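Local coordinates for glutathione-dependent peroxiredoxin (Sinorhizobium meliloti, PDB 3UMA), which probably reduces hydrogen peroxide and organic hydroperoxides to water and alcohols at the expense of glutathione, helping to protect the cell from oxidative stress, at residues E51-G56 with D94-A99; R58-A63 with P78-N83; L74-G79 with G170-S175; L88-D93 with A179-L184; Y151-L154 with V159-A162. All blocks are in the same frame, centred on the assembly; numbering follows the deposited sequence.

Interaction 1: residues E51-G56 with D94-A99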
# COMPACT_ATOMS: atom_id res chain seq x y z
N GLU A 51 12.36 -7.77 -0.47
CA GLU A 51 13.43 -7.99 -1.46
C GLU A 51 12.86 -8.35 -2.82
O GLU A 51 13.15 -7.69 -3.81
CB GLU A 51 14.40 -9.08 -0.98
CG GLU A 51 15.54 -9.35 -1.94
CD GLU A 51 16.53 -10.35 -1.37
OE1 GLU A 51 16.37 -11.55 -1.68
OE2 GLU A 51 17.41 -9.94 -0.58
N LEU A 52 12.02 -9.38 -2.85
CA LEU A 52 11.36 -9.82 -4.07
C LEU A 52 10.51 -8.72 -4.71
O LEU A 52 10.42 -8.62 -5.94
CB LEU A 52 10.48 -11.05 -3.80
CG LEU A 52 9.50 -11.42 -4.93
CD1 LEU A 52 10.23 -11.95 -6.19
CD2 LEU A 52 8.39 -12.39 -4.49
N LEU A 53 9.85 -7.93 -3.87
CA LEU A 53 8.95 -6.91 -4.37
C LEU A 53 9.71 -5.72 -4.95
O LEU A 53 9.40 -5.26 -6.03
CB LEU A 53 7.98 -6.44 -3.28
CG LEU A 53 6.86 -5.52 -3.79
CD1 LEU A 53 6.08 -6.17 -4.94
CD2 LEU A 53 5.93 -5.14 -2.64
N PHE A 54 10.71 -5.26 -4.22
CA PHE A 54 11.33 -3.97 -4.52
C PHE A 54 12.70 -3.98 -5.22
O PHE A 54 13.04 -3.03 -5.92
CB PHE A 54 11.42 -3.14 -3.23
CG PHE A 54 10.08 -2.81 -2.64
CD1 PHE A 54 9.27 -1.84 -3.22
CD2 PHE A 54 9.63 -3.47 -1.50
CE1 PHE A 54 8.03 -1.52 -2.67
CE2 PHE A 54 8.37 -3.15 -0.94
CZ PHE A 54 7.58 -2.19 -1.54
N LYS A 55 13.49 -5.03 -5.03
CA LYS A 55 14.89 -4.97 -5.45
C LYS A 55 15.06 -4.99 -6.95
O LYS A 55 14.48 -5.82 -7.64
CB LYS A 55 15.74 -6.04 -4.77
CG LYS A 55 16.01 -5.81 -3.26
CD LYS A 55 16.21 -4.34 -2.87
CE LYS A 55 17.49 -4.15 -2.05
NZ LYS A 55 17.47 -2.89 -1.23
N GLY A 56 15.84 -4.04 -7.44
CA GLY A 56 16.10 -3.90 -8.87
C GLY A 56 14.86 -3.43 -9.59
O GLY A 56 14.76 -3.60 -10.81
N ASP A 94 5.91 -2.55 -11.04
CA ASP A 94 4.85 -3.19 -10.25
C ASP A 94 4.03 -2.20 -9.42
O ASP A 94 4.49 -1.13 -9.07
CB ASP A 94 5.48 -4.22 -9.29
CG ASP A 94 4.76 -5.56 -9.30
OD1 ASP A 94 3.56 -5.62 -9.69
OD2 ASP A 94 5.41 -6.56 -8.90
N ILE A 95 2.79 -2.58 -9.10
CA ILE A 95 1.97 -1.80 -8.18
C ILE A 95 1.46 -2.71 -7.07
O ILE A 95 1.00 -3.83 -7.33
CB ILE A 95 0.79 -1.11 -8.89
CG1 ILE A 95 1.27 -0.31 -10.11
CG2 ILE A 95 0.01 -0.20 -7.90
CD1 ILE A 95 0.14 0.10 -11.06
N ALA A 96 1.55 -2.21 -5.83
CA ALA A 96 1.07 -2.94 -4.66
C ALA A 96 0.24 -2.06 -3.75
O ALA A 96 0.56 -0.89 -3.57
CB ALA A 96 2.23 -3.51 -3.88
N VAL A 97 -0.83 -2.63 -3.20
CA VAL A 97 -1.54 -2.05 -2.07
C VAL A 97 -1.25 -2.90 -0.83
O VAL A 97 -1.19 -4.12 -0.91
CB VAL A 97 -3.08 -1.94 -2.34
CG1 VAL A 97 -3.71 -3.32 -2.62
CG2 VAL A 97 -3.82 -1.20 -1.18
N VAL A 98 -1.04 -2.25 0.31
CA VAL A 98 -0.83 -2.93 1.57
C VAL A 98 -1.87 -2.45 2.56
O VAL A 98 -2.24 -1.26 2.55
CB VAL A 98 0.61 -2.71 2.11
CG1 VAL A 98 0.92 -1.25 2.35
CG2 VAL A 98 0.88 -3.52 3.42
N ALA A 99 -2.35 -3.35 3.42
CA ALA A 99 -3.30 -2.99 4.50
C ALA A 99 -3.10 -3.88 5.70
O ALA A 99 -2.66 -5.03 5.55
CB ALA A 99 -4.71 -3.12 4.03
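Leu-53 reaches from the short helix 50-54 onto the start of strand 94-99, its forked end divided between Asp-94 and Ala-96. One methyl, CD1, lies 4.0 Å from OD2 of Asp-94, and the two side chains cross at about a right angle, a van der Waals contact with one carboxylate oxygen. The other, CD2, settles 4.2 Å from CB of Ala-96, whose small methyl lets the leucine lie close to the strand. The CB of Leu-53 does not itself aim at the strand; with CG anti to the backbone N (chi1 -171°), the branch swings across to it. Its CG also sits 3.9 Å above the plane of the Phe-54 ring, measured over the ring centre, and Leu-122 of the next strand touches both Leu-53 and Ala-96. The acid is held by other groups: OD2 is hydrogen-bonded to NE2 of His-120, with a long, weak ion pair to Lys-57, and OD1 takes a weak bond from the backbone N of Ile-95. Asp-94 and Ala-96 turn their CB atoms toward helix 50-54, while the intervening Ile-95 turns away and packs on helix 84-88. This alternation of side chains, with a strand covered on both faces, is characteristic of the central sheet in the thioredoxin fold of peroxiredoxins.

Interaction 2: residues R58-A63 with P78-N83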
# COMPACT_ATOMS: atom_id res chain seq x y z
N ARG A 58 11.26 -0.51 -9.85
CA ARG A 58 10.62 0.76 -9.57
C ARG A 58 9.18 0.41 -9.25
O ARG A 58 8.46 -0.05 -10.13
CB ARG A 58 10.70 1.69 -10.79
CG ARG A 58 10.45 3.16 -10.51
CD ARG A 58 11.21 4.06 -11.52
NE ARG A 58 10.94 5.49 -11.34
CZ ARG A 58 10.17 6.23 -12.13
NH1 ARG A 58 9.58 5.69 -13.19
NH2 ARG A 58 10.00 7.52 -11.89
N VAL A 59 8.78 0.60 -8.00
CA VAL A 59 7.47 0.12 -7.52
C VAL A 59 6.60 1.26 -6.94
O VAL A 59 7.09 2.11 -6.21
CB VAL A 59 7.66 -1.02 -6.49
CG1 VAL A 59 6.32 -1.52 -5.95
CG2 VAL A 59 8.44 -2.19 -7.10
N VAL A 60 5.33 1.27 -7.28
CA VAL A 60 4.37 2.16 -6.65
C VAL A 60 3.68 1.38 -5.53
O VAL A 60 3.04 0.38 -5.80
CB VAL A 60 3.32 2.68 -7.64
CG1 VAL A 60 2.12 3.31 -6.90
CG2 VAL A 60 3.96 3.71 -8.56
N LEU A 61 3.89 1.81 -4.28
CA LEU A 61 3.22 1.21 -3.14
C LEU A 61 2.21 2.19 -2.57
O LEU A 61 2.57 3.32 -2.24
CB LEU A 61 4.23 0.84 -2.03
CG LEU A 61 3.64 0.26 -0.73
CD1 LEU A 61 2.98 -1.11 -0.95
CD2 LEU A 61 4.69 0.16 0.36
N PHE A 62 0.96 1.76 -2.43
CA PHE A 62 0.05 2.56 -1.61
C PHE A 62 -0.55 1.77 -0.46
O PHE A 62 -0.83 0.59 -0.60
CB PHE A 62 -1.02 3.29 -2.45
CG PHE A 62 -1.98 2.39 -3.18
CD1 PHE A 62 -1.58 1.68 -4.31
CD2 PHE A 62 -3.30 2.30 -2.77
CE1 PHE A 62 -2.47 0.87 -4.99
CE2 PHE A 62 -4.22 1.50 -3.46
CZ PHE A 62 -3.81 0.78 -4.57
N ALA A 63 -0.73 2.45 0.68
CA ALA A 63 -1.31 1.82 1.86
C ALA A 63 -2.71 2.37 2.15
O ALA A 63 -2.97 3.56 1.98
CB ALA A 63 -0.43 2.01 3.05
N PRO A 78 -9.76 2.01 -6.52
CA PRO A 78 -10.22 2.13 -7.91
C PRO A 78 -9.37 3.09 -8.73
O PRO A 78 -9.18 2.84 -9.91
CB PRO A 78 -11.65 2.67 -7.78
CG PRO A 78 -12.09 2.20 -6.45
CD PRO A 78 -10.86 2.24 -5.56
N GLY A 79 -8.85 4.14 -8.11
CA GLY A 79 -7.97 5.09 -8.80
C GLY A 79 -6.73 4.41 -9.36
O GLY A 79 -6.35 4.65 -10.51
N TYR A 80 -6.07 3.58 -8.55
CA TYR A 80 -4.93 2.80 -9.04
C TYR A 80 -5.32 1.74 -10.06
O TYR A 80 -4.56 1.52 -11.00
CB TYR A 80 -4.09 2.21 -7.90
CG TYR A 80 -3.27 3.29 -7.23
CD1 TYR A 80 -2.02 3.63 -7.73
CD2 TYR A 80 -3.77 4.00 -6.14
CE1 TYR A 80 -1.28 4.64 -7.15
CE2 TYR A 80 -3.04 4.99 -5.56
CZ TYR A 80 -1.79 5.31 -6.06
OH TYR A 80 -1.06 6.32 -5.48
N LEU A 81 -6.49 1.11 -9.92
CA LEU A 81 -6.92 0.15 -10.93
C LEU A 81 -7.27 0.84 -12.25
O LEU A 81 -6.96 0.32 -13.32
CB LEU A 81 -8.10 -0.71 -10.43
CG LEU A 81 -7.85 -1.53 -9.16
CD1 LEU A 81 -9.05 -2.35 -8.78
CD2 LEU A 81 -6.62 -2.43 -9.32
N GLU A 82 -7.90 2.01 -12.17
CA GLU A 82 -8.26 2.77 -13.37
C GLU A 82 -7.01 3.33 -14.06
O GLU A 82 -6.96 3.39 -15.28
CB GLU A 82 -9.32 3.85 -13.07
CG GLU A 82 -10.21 3.50 -11.84
CD GLU A 82 -11.73 3.74 -11.96
OE1 GLU A 82 -12.17 4.92 -11.94
OE2 GLU A 82 -12.50 2.75 -12.01
N ASN A 83 -5.98 3.70 -13.29
CA ASN A 83 -4.74 4.26 -13.84
C ASN A 83 -3.55 3.27 -13.99
O ASN A 83 -2.42 3.70 -14.29
CB ASN A 83 -4.32 5.51 -13.03
CG ASN A 83 -5.26 6.71 -13.26
OD1 ASN A 83 -5.23 7.34 -14.32
ND2 ASN A 83 -6.06 7.06 -12.24
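Strand 58-63 packs against helix 78-82, closest at Phe-62 and Tyr-80, whose CA atoms stand 8.9 Å apart. It is the strand-helix packing of a beta-alpha-beta unit in the thioredoxin fold: strand 58-64 leads through helices 70-82 and 84-88 to the parallel neighbour 94-99. Both aromatic side chains leave their backbones toward one another and slide past in opposite directions, forming an offset stack with centroids 3.9 Å apart and planes at 12°. Tyr-80 CD2 sits over the centre of the Phe-62 ring, while CE1 of Phe-62 comes within 3.4 Å of Tyr-80 CG. Phe-62 CG lies between its backbone N and carbonyl carbon (chi1 64°), which lifts the ring off the sheet to meet the tyrosine. Beside the stack, CG1 of Val-60 approaches Tyr-80 CE1 at 3.7 Å, a beta-branched residue suited to a buried strand. A tyrosine fits here because its ring is buried and its OH still has a polar partner, the backbone O of Ser-175. The Phe-62 side chain is about 7 Å from that of Cys-72, the predicted peroxidatic cysteine. Gly-79 O is gripped from opposite faces of its plane by Asn-83 N and by Asn-83 ND2, the latter at 3.0 Å.

Interaction 3: residues L74-G79 with G170-S175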
# COMPACT_ATOMS: atom_id res chain seq x y z
N LEU A 74 -13.91 2.77 -2.63
CA LEU A 74 -14.65 3.55 -3.62
C LEU A 74 -13.78 4.56 -4.33
O LEU A 74 -14.11 5.01 -5.43
CB LEU A 74 -15.82 4.29 -2.97
CG LEU A 74 -16.95 3.46 -2.36
CD1 LEU A 74 -17.80 4.35 -1.46
CD2 LEU A 74 -17.80 2.82 -3.46
N ASN A 75 -12.67 4.91 -3.70
CA ASN A 75 -11.85 6.03 -4.11
C ASN A 75 -10.37 5.63 -4.35
O ASN A 75 -9.90 5.67 -5.48
CB ASN A 75 -11.95 7.08 -2.99
CG ASN A 75 -11.50 8.45 -3.40
OD1 ASN A 75 -10.42 8.62 -3.97
ND2 ASN A 75 -12.32 9.46 -3.09
N HIS A 76 -9.66 5.24 -3.29
CA HIS A 76 -8.20 5.09 -3.33
C HIS A 76 -7.79 3.94 -4.29
O HIS A 76 -7.09 4.17 -5.27
CB HIS A 76 -7.67 4.91 -1.90
CG HIS A 76 -6.20 5.16 -1.73
ND1 HIS A 76 -5.43 5.85 -2.64
CD2 HIS A 76 -5.36 4.84 -0.70
CE1 HIS A 76 -4.18 5.93 -2.20
NE2 HIS A 76 -4.12 5.34 -1.02
N LEU A 77 -8.29 2.74 -4.04
CA LEU A 77 -7.96 1.58 -4.87
C LEU A 77 -8.46 1.68 -6.32
O LEU A 77 -7.69 1.43 -7.24
CB LEU A 77 -8.46 0.28 -4.23
CG LEU A 77 -8.34 -1.00 -5.06
CD1 LEU A 77 -6.86 -1.34 -5.27
CD2 LEU A 77 -9.09 -2.16 -4.39
N PRO A 78 -9.76 2.01 -6.52
CA PRO A 78 -10.22 2.13 -7.91
C PRO A 78 -9.37 3.09 -8.73
O PRO A 78 -9.18 2.84 -9.91
CB PRO A 78 -11.65 2.67 -7.78
CG PRO A 78 -12.09 2.20 -6.45
CD PRO A 78 -10.86 2.24 -5.56
N GLY A 79 -8.85 4.14 -8.11
CA GLY A 79 -7.97 5.09 -8.80
C GLY A 79 -6.73 4.41 -9.36
O GLY A 79 -6.35 4.65 -10.51
N GLY A 170 -9.70 10.03 5.63
CA GLY A 170 -10.84 10.24 4.73
C GLY A 170 -10.48 11.01 3.48
O GLY A 170 -11.34 11.28 2.63
N GLN A 171 -9.21 11.39 3.36
CA GLN A 171 -8.71 12.06 2.16
C GLN A 171 -7.80 11.10 1.40
O GLN A 171 -7.11 10.27 2.02
CB GLN A 171 -7.97 13.35 2.55
CG GLN A 171 -8.95 14.33 3.27
CD GLN A 171 -8.39 15.72 3.51
OE1 GLN A 171 -7.37 16.11 2.93
NE2 GLN A 171 -9.07 16.49 4.37
N ALA A 172 -7.82 11.22 0.07
CA ALA A 172 -7.07 10.34 -0.82
C ALA A 172 -6.59 11.05 -2.09
O ALA A 172 -6.54 10.45 -3.16
CB ALA A 172 -7.90 9.11 -1.17
N THR A 173 -6.23 12.32 -1.99
CA THR A 173 -5.80 13.06 -3.18
C THR A 173 -4.29 13.03 -3.37
O THR A 173 -3.81 12.48 -4.36
CB THR A 173 -6.38 14.51 -3.20
OG1 THR A 173 -7.81 14.44 -3.25
CG2 THR A 173 -5.87 15.28 -4.38
N ALA A 174 -3.56 13.59 -2.41
CA ALA A 174 -2.09 13.55 -2.41
C ALA A 174 -1.55 12.12 -2.62
O ALA A 174 -0.57 11.92 -3.35
CB ALA A 174 -1.53 14.19 -1.10
N SER A 175 -2.23 11.12 -2.05
CA SER A 175 -1.81 9.71 -2.17
C SER A 175 -2.51 8.95 -3.30
O SER A 175 -2.29 7.76 -3.48
CB SER A 175 -1.99 8.99 -0.82
OG SER A 175 -3.36 8.82 -0.50
O HOH W 1 -7.66 8.45 -4.65
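Asn-75 and Ala-172 share a water that donates 2.7 Å to Ala-172 O and 2.8 Å to Asn-75 OD1, tying helix to loop through two acceptors that could not bond each other. The same OD1 also rests 3.8 Å from CB of Ala-172, a methyl small enough to let the loop come near. With CG of Asn-75 anti to its backbone N (chi1 -163°), the side chain brings the amide oxygen to this bridge, and an amide suits this exposed edge. One residue on, His-76 turns the edge of its ring to the loop. Its CE1 stands 2.9 Å from Ser-175 O, which lies in the ring plane, a short C-H contact, and 3.5 Å from Ser-175 OG. That hydroxyl is hydrogen-bonded to Glu-166; the histidine is its van der Waals neighbour. His-76 ND1 is buried here without a partner in the model. The His-76 side chain is about 5 Å from that of Cys-72, the predicted sulfenic acid site. The loop between strand 159-165 and helix 177-183 lies against helix 70-82, whose His-76 ring meets Phe-62 of strand 58-64 edge-to-face, while Arg-150 of strand 147-156 touches His-76, Ala-172 and Ser-175.

Interaction 4: residues L88-D93 with A179-L184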
# COMPACT_ATOMS: atom_id res chain seq x y z
N LEU A 88 2.13 1.83 -15.27
CA LEU A 88 3.13 0.86 -15.73
C LEU A 88 3.89 1.35 -16.98
O LEU A 88 5.07 1.04 -17.14
CB LEU A 88 2.50 -0.52 -16.00
CG LEU A 88 1.86 -1.22 -14.79
CD1 LEU A 88 1.23 -2.55 -15.20
CD2 LEU A 88 2.86 -1.43 -13.64
N ALA A 89 3.22 2.15 -17.82
CA ALA A 89 3.84 2.66 -19.04
C ALA A 89 4.80 3.81 -18.76
O ALA A 89 5.47 4.28 -19.68
CB ALA A 89 2.79 3.08 -20.06
N ARG A 90 4.89 4.25 -17.51
CA ARG A 90 5.84 5.29 -17.17
C ARG A 90 7.05 4.80 -16.39
O ARG A 90 7.60 5.52 -15.56
CB ARG A 90 5.15 6.45 -16.45
CG ARG A 90 4.42 7.42 -17.38
CD ARG A 90 4.25 8.79 -16.73
NE ARG A 90 4.16 9.88 -17.71
CZ ARG A 90 5.21 10.50 -18.25
NH1 ARG A 90 6.45 10.16 -17.91
NH2 ARG A 90 5.02 11.48 -19.13
N GLY A 91 7.50 3.58 -16.68
CA GLY A 91 8.73 3.07 -16.08
C GLY A 91 8.54 2.49 -14.69
O GLY A 91 9.43 2.55 -13.84
N VAL A 92 7.36 1.93 -14.45
CA VAL A 92 7.06 1.32 -13.17
C VAL A 92 6.89 -0.15 -13.43
O VAL A 92 6.11 -0.54 -14.31
CB VAL A 92 5.77 1.92 -12.56
CG1 VAL A 92 5.25 1.06 -11.42
CG2 VAL A 92 6.01 3.37 -12.11
N ASP A 93 7.60 -0.97 -12.68
CA ASP A 93 7.51 -2.42 -12.88
C ASP A 93 6.30 -3.06 -12.21
O ASP A 93 5.74 -4.03 -12.76
CB ASP A 93 8.79 -3.10 -12.37
CG ASP A 93 10.02 -2.53 -13.03
OD1 ASP A 93 10.06 -2.52 -14.27
OD2 ASP A 93 10.94 -2.08 -12.31
N ALA A 179 -2.47 11.80 -8.70
CA ALA A 179 -1.28 12.49 -8.20
C ALA A 179 0.04 11.73 -8.44
O ALA A 179 1.08 12.34 -8.76
CB ALA A 179 -1.43 12.85 -6.72
N MSE A 180 0.01 10.41 -8.29
CA MSE A 180 1.20 9.60 -8.56
C MSE A 180 1.64 9.75 -10.02
O MSE A 180 2.83 10.00 -10.28
CB MSE A 180 0.96 8.12 -8.21
CG MSE A 180 2.18 7.21 -8.45
SE MSE A 180 3.77 7.81 -7.49
CE MSE A 180 3.24 7.43 -5.64
N LEU A 181 0.71 9.61 -10.96
CA LEU A 181 1.00 9.79 -12.39
C LEU A 181 1.73 11.10 -12.71
O LEU A 181 2.61 11.12 -13.56
CB LEU A 181 -0.27 9.72 -13.25
CG LEU A 181 -0.69 8.39 -13.84
CD1 LEU A 181 -2.11 8.52 -14.40
CD2 LEU A 181 0.28 7.91 -14.93
N GLU A 182 1.35 12.17 -12.02
CA GLU A 182 2.03 13.47 -12.15
C GLU A 182 3.48 13.45 -11.66
O GLU A 182 4.28 14.28 -12.07
CB GLU A 182 1.26 14.56 -11.41
CG GLU A 182 0.03 15.07 -12.15
CD GLU A 182 -0.60 16.29 -11.50
OE1 GLU A 182 -0.11 16.74 -10.43
OE2 GLU A 182 -1.59 16.82 -12.05
N LEU A 183 3.80 12.50 -10.78
CA LEU A 183 5.15 12.42 -10.21
C LEU A 183 6.08 11.62 -11.07
O LEU A 183 7.30 11.77 -10.97
CB LEU A 183 5.12 11.81 -8.81
CG LEU A 183 4.52 12.67 -7.71
CD1 LEU A 183 4.35 11.85 -6.44
CD2 LEU A 183 5.40 13.90 -7.47
N LEU A 184 5.52 10.76 -11.91
CA LEU A 184 6.31 9.86 -12.75
C LEU A 184 6.78 10.59 -14.01
O LEU A 184 7.96 10.93 -14.14
CB LEU A 184 5.50 8.62 -13.14
CG LEU A 184 4.86 7.78 -12.02
CD1 LEU A 184 4.07 6.63 -12.61
CD2 LEU A 184 5.89 7.26 -11.04
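The C-terminal helix 177-183 of the thioredoxin fold leads to the last residue, Leu-184, which tucks against Arg-90 and Val-92 in the loop that enters strand 94-99. Leu-184 is the middle of the contact. Its CB meets CD of Arg-90 at 3.8 Å and the arginine CB at 4.0 Å, the two side chains crossing obliquely. Farther out, its CD1 lies 3.8 Å from CG2 of Val-92, with the other methyl, CD2, nearly as near at 4.0 Å, so the fork straddles that one branch. Val-92 CG2 is anti to its carbonyl carbon and thereby points at the leucine. Leu-181, one turn back on the helix, adds only a loose touch, CD2 to Arg-90 CD at 4.4 Å; it also packs on Ala-86 and Ile-87 of helix 84-88. Arginine suits this exposed position: its extended chain lays CB and CD against the leucine and carries the guanidinium on past them. Its NH1 comes 4.1 Å from Leu-184 O, too far to bond. The contact is therefore essentially apolar, but Leu-184 ends the sequence, so the positive charge would probably be attracted to its terminal carboxylate.

Interaction 5: residues Y151-L154 with V159-A162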
# COMPACT_ATOMS: atom_id res chain seq x y z
N TYR A 151 -1.21 6.41 2.50
CA TYR A 151 -0.03 7.00 1.87
C TYR A 151 0.19 6.34 0.52
O TYR A 151 -0.39 5.29 0.23
CB TYR A 151 1.24 6.93 2.76
CG TYR A 151 1.75 5.52 3.06
CD1 TYR A 151 2.41 4.76 2.07
CD2 TYR A 151 1.58 4.94 4.32
CE1 TYR A 151 2.88 3.46 2.33
CE2 TYR A 151 2.05 3.65 4.60
CZ TYR A 151 2.70 2.91 3.60
OH TYR A 151 3.15 1.62 3.85
N SER A 152 1.00 6.98 -0.32
CA SER A 152 1.54 6.32 -1.50
C SER A 152 3.03 6.65 -1.54
O SER A 152 3.48 7.66 -0.99
CB SER A 152 0.86 6.78 -2.79
OG SER A 152 1.23 8.11 -3.06
N MSE A 153 3.80 5.79 -2.17
CA MSE A 153 5.22 6.06 -2.29
C MSE A 153 5.74 5.46 -3.58
O MSE A 153 5.23 4.46 -4.05
CB MSE A 153 6.01 5.57 -1.06
CG MSE A 153 5.81 4.13 -0.71
SE MSE A 153 6.99 3.53 0.73
CE MSE A 153 6.29 4.45 2.31
N LEU A 154 6.72 6.14 -4.17
CA LEU A 154 7.50 5.58 -5.27
C LEU A 154 8.80 5.03 -4.70
O LEU A 154 9.55 5.73 -4.01
CB LEU A 154 7.75 6.63 -6.36
CG LEU A 154 8.58 6.22 -7.59
CD1 LEU A 154 7.90 5.09 -8.36
CD2 LEU A 154 8.81 7.44 -8.50
N VAL A 159 14.39 1.91 -2.30
CA VAL A 159 14.63 3.24 -1.70
C VAL A 159 13.44 4.19 -1.98
O VAL A 159 12.98 4.28 -3.12
CB VAL A 159 15.97 3.88 -2.22
CG1 VAL A 159 16.11 5.33 -1.73
CG2 VAL A 159 17.20 3.06 -1.78
N VAL A 160 12.98 4.88 -0.94
CA VAL A 160 11.84 5.81 -1.06
C VAL A 160 12.23 7.08 -1.83
O VAL A 160 13.04 7.87 -1.37
CB VAL A 160 11.27 6.23 0.32
CG1 VAL A 160 10.06 7.17 0.13
CG2 VAL A 160 10.86 5.01 1.14
N LYS A 161 11.64 7.25 -3.00
CA LYS A 161 11.93 8.40 -3.86
C LYS A 161 10.84 9.47 -3.82
O LYS A 161 11.13 10.64 -4.01
CB LYS A 161 12.15 7.93 -5.31
CG LYS A 161 13.43 7.09 -5.49
CD LYS A 161 14.68 7.87 -5.06
CE LYS A 161 15.97 7.05 -5.30
NZ LYS A 161 17.19 7.83 -4.89
N ALA A 162 9.60 9.06 -3.59
CA ALA A 162 8.49 9.99 -3.41
C ALA A 162 7.55 9.40 -2.37
O ALA A 162 7.34 8.19 -2.34
CB ALA A 162 7.76 10.21 -4.71
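Met-153, a selenomethionine, packs along the beta hairpin of strands 147-156 and 159-165 where a classic beta bulge interrupts the pairing. From its strand, CB lies 3.2 Å from Ala-162 O, which also receives a CA-H...O contact from Met-153 CA at 3.0 Å. CG stands between the backbone N and the carbonyl carbon (chi1 54°), raising the chain off the sheet so that SE arrives 4.2 Å from CG2 of Val-160. There the chain bends, and the CE methyl folds back to 3.6 Å from CE1 of the Tyr-151 ring on its own strand. Leu-61 and Leu-32 lie nearby, a setting in which a long, flexible, apolar chain fits well. The next residue faces the other way: Leu-154 CB meets Ala-162 CB at 3.9 Å in an antiparallel hydrogen-bonded pair, and the small alanine lets the leucine CB come close. Lys-161 and Ala-162 together face Leu-154. The extra residue, Lys-161, adopts a near-helical backbone, and its lysine chain leads away from the partner strand into solvent. The bulge accompanies a strong divergence of the short segments, their axes crossing at 107° instead of running antiparallel. Leu-154 N gives a sound bond of 2.8 Å to Ala-162 O. In return, Leu-154 O accepts Lys-161 N at 2.8 Å, nearly straight (165°), and Ala-162 N more weakly at 3.4 Å.

Overall arrangement
Interactions 1, 2 and 5 all reach the central mixed sheet. Strand 58-63 sits between the other two: Phe-62 N probably gives a hydrogen bond to Ala-96 O of interaction 1 (2.9 Å), and Leu-61 O probably accepts one from Met-153 N of interaction 5 (2.8 Å). Interactions 2 and 3 use the same helix, 70-82, with centres 10 Å apart, and both approach the predicted active-site Cys-72, the His-76 side chain at about 5 Å. Interaction 4 lies away from that site but meets interaction 5 through Leu-184 CD2, which is 3.9 Å from Leu-154 CD2. Interactions 1 and 3 lie on opposite sides of the chain's centre, their own centres 19 Å apart.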